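Local coordinates for protein AtFKBP42 (Arabidopsis thaliana, PDB 2F4E) that probably accelerates protein folding as an FKBP-type peptidyl-prolyl cis-trans isomerase, modulates uptake of MRP substrates into the vacuole, and regulates cell elongation and orientation, at residues E49-Q54 against W128-G133; A107-G112 against Y151-I156. All blocks are in the same frame, centred on the assembly; numbering follows the deposited sequence.

Contact 1: E49-Q54 against W128-G133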
loop_
_atom_site.group_PDB
_atom_site.type_symbol
_atom_site.label_atom_id
_atom_site.label_comp_id
_atom_site.label_asym_id
_atom_site.label_seq_id
_atom_site.Cartn_x
_atom_site.Cartn_y
_atom_site.Cartn_z
ATOM N N GLU A 49 0.860 4.447 -13.883
ATOM C CA GLU A 49 0.065 5.588 -14.311
ATOM C C GLU A 49 -0.746 6.069 -13.106
ATOM O O GLU A 49 -0.812 7.272 -12.839
ATOM C CB GLU A 49 -0.858 5.181 -15.467
ATOM C CG GLU A 49 -1.373 6.346 -16.341
ATOM C CD GLU A 49 -0.251 7.115 -17.055
ATOM O OE1 GLU A 49 0.637 6.476 -17.672
ATOM O OE2 GLU A 49 -0.271 8.364 -16.994
ATOM N N LYS A 50 -1.331 5.124 -12.365
ATOM C CA LYS A 50 -2.139 5.444 -11.193
ATOM C C LYS A 50 -1.517 5.083 -9.843
ATOM O O LYS A 50 -2.234 4.880 -8.862
ATOM C CB LYS A 50 -3.516 4.778 -11.305
ATOM C CG LYS A 50 -4.324 5.234 -12.520
ATOM C CD LYS A 50 -4.347 6.759 -12.618
ATOM C CE LYS A 50 -5.364 7.264 -13.649
ATOM N NZ LYS A 50 -5.368 8.748 -13.692
ATOM N N VAL A 51 -0.187 5.017 -9.789
ATOM C CA VAL A 51 0.505 4.696 -8.549
ATOM C C VAL A 51 1.805 5.471 -8.400
ATOM O O VAL A 51 2.602 5.541 -9.332
ATOM C CB VAL A 51 0.839 3.188 -8.455
ATOM C CG1 VAL A 51 1.487 2.885 -7.116
ATOM C CG2 VAL A 51 -0.411 2.349 -8.622
ATOM N N SER A 52 2.010 6.059 -7.225
ATOM C CA SER A 52 3.235 6.808 -6.935
ATOM C C SER A 52 3.627 6.594 -5.476
ATOM O O SER A 52 2.783 6.213 -4.659
ATOM C CB SER A 52 3.036 8.297 -7.244
ATOM O OG SER A 52 1.986 8.844 -6.472
ATOM N N LYS A 53 4.889 6.854 -5.141
ATOM C CA LYS A 53 5.369 6.599 -3.778
ATOM C C LYS A 53 6.375 7.590 -3.199
ATOM O O LYS A 53 7.171 8.191 -3.910
ATOM C CB LYS A 53 6.013 5.215 -3.721
ATOM C CG LYS A 53 6.582 4.835 -2.363
ATOM C CD LYS A 53 7.292 3.484 -2.377
ATOM C CE LYS A 53 8.568 3.536 -3.180
ATOM N NZ LYS A 53 9.258 2.234 -3.180
ATOM N N GLN A 54 6.335 7.726 -1.880
ATOM C CA GLN A 54 7.242 8.582 -1.113
ATOM C C GLN A 54 7.790 7.697 0.006
ATOM O O GLN A 54 7.020 7.174 0.806
ATOM C CB GLN A 54 6.488 9.733 -0.459
ATOM C CG GLN A 54 5.862 10.752 -1.373
ATOM C CD GLN A 54 5.257 11.905 -0.582
ATOM O OE1 GLN A 54 4.303 11.729 0.176
ATOM N NE2 GLN A 54 5.826 13.088 -0.743
ATOM N N TRP A 128 -8.095 5.479 -7.710
ATOM C CA TRP A 128 -9.221 4.604 -7.447
ATOM C C TRP A 128 -9.320 3.442 -8.432
ATOM O O TRP A 128 -9.788 2.368 -8.067
ATOM C CB TRP A 128 -10.536 5.392 -7.427
ATOM C CG TRP A 128 -10.812 6.195 -8.640
ATOM C CD1 TRP A 128 -10.546 7.517 -8.821
ATOM C CD2 TRP A 128 -11.418 5.731 -9.856
ATOM N NE1 TRP A 128 -10.948 7.911 -10.072
ATOM C CE2 TRP A 128 -11.484 6.834 -10.733
ATOM C CE3 TRP A 128 -11.911 4.491 -10.290
ATOM C CZ2 TRP A 128 -12.023 6.735 -12.029
ATOM C CZ3 TRP A 128 -12.446 4.393 -11.581
ATOM C CH2 TRP A 128 -12.495 5.510 -12.431
ATOM N N GLU A 129 -8.873 3.643 -9.668
ATOM C CA GLU A 129 -8.926 2.580 -10.666
ATOM C C GLU A 129 -8.277 1.304 -10.132
ATOM O O GLU A 129 -8.747 0.194 -10.388
ATOM C CB GLU A 129 -8.222 3.006 -11.962
ATOM C CG GLU A 129 -8.915 4.139 -12.732
ATOM C CD GLU A 129 -8.405 5.519 -12.333
ATOM O OE1 GLU A 129 -8.085 5.711 -11.137
ATOM O OE2 GLU A 129 -8.334 6.412 -13.212
ATOM N N LEU A 130 -7.198 1.464 -9.380
ATOM C CA LEU A 130 -6.499 0.314 -8.832
ATOM C C LEU A 130 -6.937 -0.007 -7.397
ATOM O O LEU A 130 -6.314 -0.820 -6.717
ATOM C CB LEU A 130 -4.990 0.572 -8.907
ATOM C CG LEU A 130 -4.481 0.884 -10.327
ATOM C CD1 LEU A 130 -3.015 1.198 -10.307
ATOM C CD2 LEU A 130 -4.738 -0.292 -11.250
ATOM N N ALA A 131 -8.022 0.618 -6.947
ATOM C CA ALA A 131 -8.535 0.410 -5.591
ATOM C C ALA A 131 -9.958 -0.162 -5.585
ATOM O O ALA A 131 -10.183 -1.272 -6.056
ATOM C CB ALA A 131 -8.499 1.716 -4.840
ATOM N N TYR A 132 -10.915 0.593 -5.048
ATOM C CA TYR A 132 -12.308 0.145 -4.993
ATOM C C TYR A 132 -13.104 0.603 -6.224
ATOM O O TYR A 132 -14.333 0.521 -6.258
ATOM C CB TYR A 132 -12.963 0.646 -3.703
ATOM C CG TYR A 132 -12.584 -0.174 -2.493
ATOM C CD1 TYR A 132 -13.225 -1.381 -2.221
ATOM C CD2 TYR A 132 -11.537 0.218 -1.661
ATOM C CE1 TYR A 132 -12.824 -2.188 -1.147
ATOM C CE2 TYR A 132 -11.125 -0.575 -0.589
ATOM C CZ TYR A 132 -11.772 -1.779 -0.338
ATOM O OH TYR A 132 -11.356 -2.587 0.699
ATOM N N GLY A 133 -12.379 1.095 -7.222
ATOM C CA GLY A 133 -12.969 1.520 -8.480
ATOM C C GLY A 133 -14.179 2.433 -8.558
ATOM O O GLY A 133 -14.501 3.182 -7.637
#
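Lys50 and Glu129 meet in a loose charged pair at the surface. The salt bridge is long, with Lys50 NZ 3.8 Å from Glu129 OE2. The methylene before the ammonium lies nearer, with Lys50 CE 3.1 Å from Glu129 OE2, and the two chains cross at a slant. A bend in the glutamate chain (chi2 91°) turns its carboxylate back, and Glu129 OE1 sits 3.5 Å above the plane of the Trp128 ring, over its centre. A glutamine in place of Glu129 would probably leave the Lys50 ammonium without its negative mate here. The apolar part lies deeper. Leu130 reaches out with CD1, which touches Val51 CG2 at 3.3 Å, a tight fit, and the two side chains cross at about a right angle. Leu130 CD1 also packs against Lys50 CB at 3.8 Å. The contact thus joins the start of strand 51-55 to the short 3-10 turn that follows strand 121-126. Lys50 pairs through its backbone with Gly127, and Ser52 with His125, so strand 51-55 runs antiparallel beside strand 121-126, and helix 107-113 packs against Val51 and Leu130 through Ile111.

Contact 2: A107-G112 against Y151-I156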
loop_
_atom_site.group_PDB
_atom_site.type_symbol
_atom_site.label_atom_id
_atom_site.label_comp_id
_atom_site.label_asym_id
_atom_site.label_seq_id
_atom_site.Cartn_x
_atom_site.Cartn_y
_atom_site.Cartn_z
ATOM N N ALA A 107 -4.865 -3.928 -5.644
ATOM C CA ALA A 107 -4.054 -3.888 -6.867
ATOM C C ALA A 107 -3.002 -2.791 -6.819
ATOM O O ALA A 107 -1.830 -3.027 -7.111
ATOM C CB ALA A 107 -4.959 -3.689 -8.088
ATOM N N GLY A 108 -3.434 -1.586 -6.458
ATOM C CA GLY A 108 -2.518 -0.463 -6.364
ATOM C C GLY A 108 -1.487 -0.657 -5.269
ATOM O O GLY A 108 -0.296 -0.420 -5.475
ATOM N N LEU A 109 -1.943 -1.089 -4.101
ATOM C CA LEU A 109 -1.041 -1.313 -2.985
ATOM C C LEU A 109 0.051 -2.296 -3.387
ATOM O O LEU A 109 1.223 -2.042 -3.137
ATOM C CB LEU A 109 -1.817 -1.845 -1.777
ATOM C CG LEU A 109 -1.034 -2.279 -0.534
ATOM C CD1 LEU A 109 -0.171 -1.146 -0.034
ATOM C CD2 LEU A 109 -1.994 -2.731 0.538
ATOM N N ALA A 110 -0.346 -3.408 -4.012
ATOM C CA ALA A 110 0.586 -4.443 -4.463
ATOM C C ALA A 110 1.685 -3.847 -5.341
ATOM O O ALA A 110 2.869 -4.142 -5.160
ATOM C CB ALA A 110 -0.160 -5.512 -5.228
ATOM N N ILE A 111 1.289 -2.997 -6.283
ATOM C CA ILE A 111 2.240 -2.349 -7.171
ATOM C C ILE A 111 3.253 -1.544 -6.360
ATOM O O ILE A 111 4.443 -1.534 -6.671
ATOM C CB ILE A 111 1.508 -1.435 -8.174
ATOM C CG1 ILE A 111 0.745 -2.300 -9.189
ATOM C CG2 ILE A 111 2.501 -0.526 -8.864
ATOM C CD1 ILE A 111 -0.198 -1.538 -10.079
ATOM N N GLY A 112 2.778 -0.892 -5.306
ATOM C CA GLY A 112 3.670 -0.118 -4.470
ATOM C C GLY A 112 4.589 -1.038 -3.707
ATOM O O GLY A 112 5.792 -0.820 -3.697
ATOM N N TYR A 151 -1.891 5.185 1.297
ATOM C CA TYR A 151 -1.469 4.065 2.119
ATOM C C TYR A 151 -0.154 4.392 2.794
ATOM O O TYR A 151 0.714 5.040 2.225
ATOM C CB TYR A 151 -1.259 2.801 1.292
ATOM C CG TYR A 151 -2.484 2.201 0.654
ATOM C CD1 TYR A 151 -3.391 1.448 1.391
ATOM C CD2 TYR A 151 -2.688 2.321 -0.717
ATOM C CE1 TYR A 151 -4.465 0.816 0.764
ATOM C CE2 TYR A 151 -3.746 1.701 -1.347
ATOM C CZ TYR A 151 -4.626 0.957 -0.612
ATOM O OH TYR A 151 -5.654 0.358 -1.279
ATOM N N GLU A 152 -0.032 3.950 4.032
ATOM C CA GLU A 152 1.188 4.123 4.785
ATOM C C GLU A 152 1.520 2.668 5.028
ATOM O O GLU A 152 0.930 2.023 5.901
ATOM C CB GLU A 152 0.933 4.843 6.107
ATOM C CG GLU A 152 2.212 5.116 6.884
ATOM C CD GLU A 152 1.980 5.492 8.346
ATOM O OE1 GLU A 152 0.826 5.682 8.770
ATOM O OE2 GLU A 152 2.982 5.608 9.084
ATOM N N VAL A 153 2.437 2.137 4.233
ATOM C CA VAL A 153 2.794 0.735 4.366
ATOM C C VAL A 153 4.226 0.418 4.792
ATOM O O VAL A 153 5.183 1.055 4.361
ATOM C CB VAL A 153 2.492 -0.027 3.053
ATOM C CG1 VAL A 153 3.141 0.685 1.880
ATOM C CG2 VAL A 153 3.005 -1.451 3.147
ATOM N N GLU A 154 4.353 -0.577 5.658
ATOM C CA GLU A 154 5.654 -1.018 6.113
ATOM C C GLU A 154 5.750 -2.520 5.888
ATOM O O GLU A 154 4.975 -3.298 6.454
ATOM C CB GLU A 154 5.881 -0.695 7.594
ATOM C CG GLU A 154 7.216 -1.227 8.077
ATOM C CD GLU A 154 7.566 -0.803 9.484
ATOM O OE1 GLU A 154 6.887 0.087 10.032
ATOM O OE2 GLU A 154 8.529 -1.377 10.034
ATOM N N VAL A 155 6.704 -2.911 5.053
ATOM C CA VAL A 155 6.914 -4.308 4.727
ATOM C C VAL A 155 7.719 -5.032 5.800
ATOM O O VAL A 155 8.864 -4.692 6.073
ATOM C CB VAL A 155 7.650 -4.457 3.370
ATOM C CG1 VAL A 155 7.752 -5.911 2.988
ATOM C CG2 VAL A 155 6.927 -3.674 2.288
ATOM N N ILE A 156 7.096 -6.022 6.422
ATOM C CA ILE A 156 7.767 -6.814 7.440
ATOM C C ILE A 156 8.813 -7.691 6.738
ATOM O O ILE A 156 9.827 -8.068 7.334
ATOM C CB ILE A 156 6.747 -7.704 8.199
ATOM C CG1 ILE A 156 5.730 -6.818 8.913
ATOM C CG2 ILE A 156 7.463 -8.611 9.184
ATOM C CD1 ILE A 156 4.756 -7.561 9.754
HETATM O O HOH W 1 -4.897 -0.766 -3.817
#
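This is a buried helix-on-sheet contact near the centre of the domain, where the short helix 107-113 packs against strand 149-158 of the antiparallel sheet. A short helix lying against a curved antiparallel sheet is the hallmark of the FKBP fold. Leu109 carries the helix side of the contact. Its CB lies over one face of the Tyr151 ring in a CH-pi contact, 4.2 Å from the ring centroid and 18° off the normal. The approach is offset toward the rim, and Leu109 CB is 4.1 Å from Tyr151 CE2. Because CG stands opposite the backbone N (chi1 174°), the branch of Leu109 extends onward over the strand. There Leu109 CD1 meets Tyr151 CG at 4.1 Å and Val153 CB at 4.2 Å. One leucine thus touches two inward-facing residues of the strand, Tyr151 and Val153, while Glu152 between them points away from the helix. In FKBP domains the Leu109 position floors the proline-binding pocket and the Tyr151 position lines it, as both probably do here. A polar link runs beside this apolar patch. One water accepts from Leu109 N at 3.0 Å and is hydrogen-bonded to Tyr151 OH at 2.9 Å. It therefore gives a partner to a backbone N-H in the first turn of the helix and ties the tyrosine hydroxyl to that turn. Strands 121-126 and 69-78 flank strand 149-158 on its two sides. Tyr151 touches Val124 and Val126 of strand 121-126 and Ala76 of strand 69-78, while Val153 packs on Val124 and Leu72 of the same two strands.

Overall arrangement
From the N terminus the chain lays down strands 45-48 and 51-55, then 69-78, 84-87 and 95-98, and reaches helix 107-113. Contact 1 closes a long loop when the chain, after strand 121-126, brings 128-133 back to 49-54. Contact 2 closes a second loop from the helix to strand 149-158. The two loops cross, since 107-112 falls inside the first and 151-156 beyond it. Their centres are 11 Å apart and they touch directly. Leu130 O probably accepts a hydrogen bond from Gly108 N at 3.0 Å. The helix thus meets strand 51-55, the 128-133 turn and strand 149-158, and both contacts reach the same sheet.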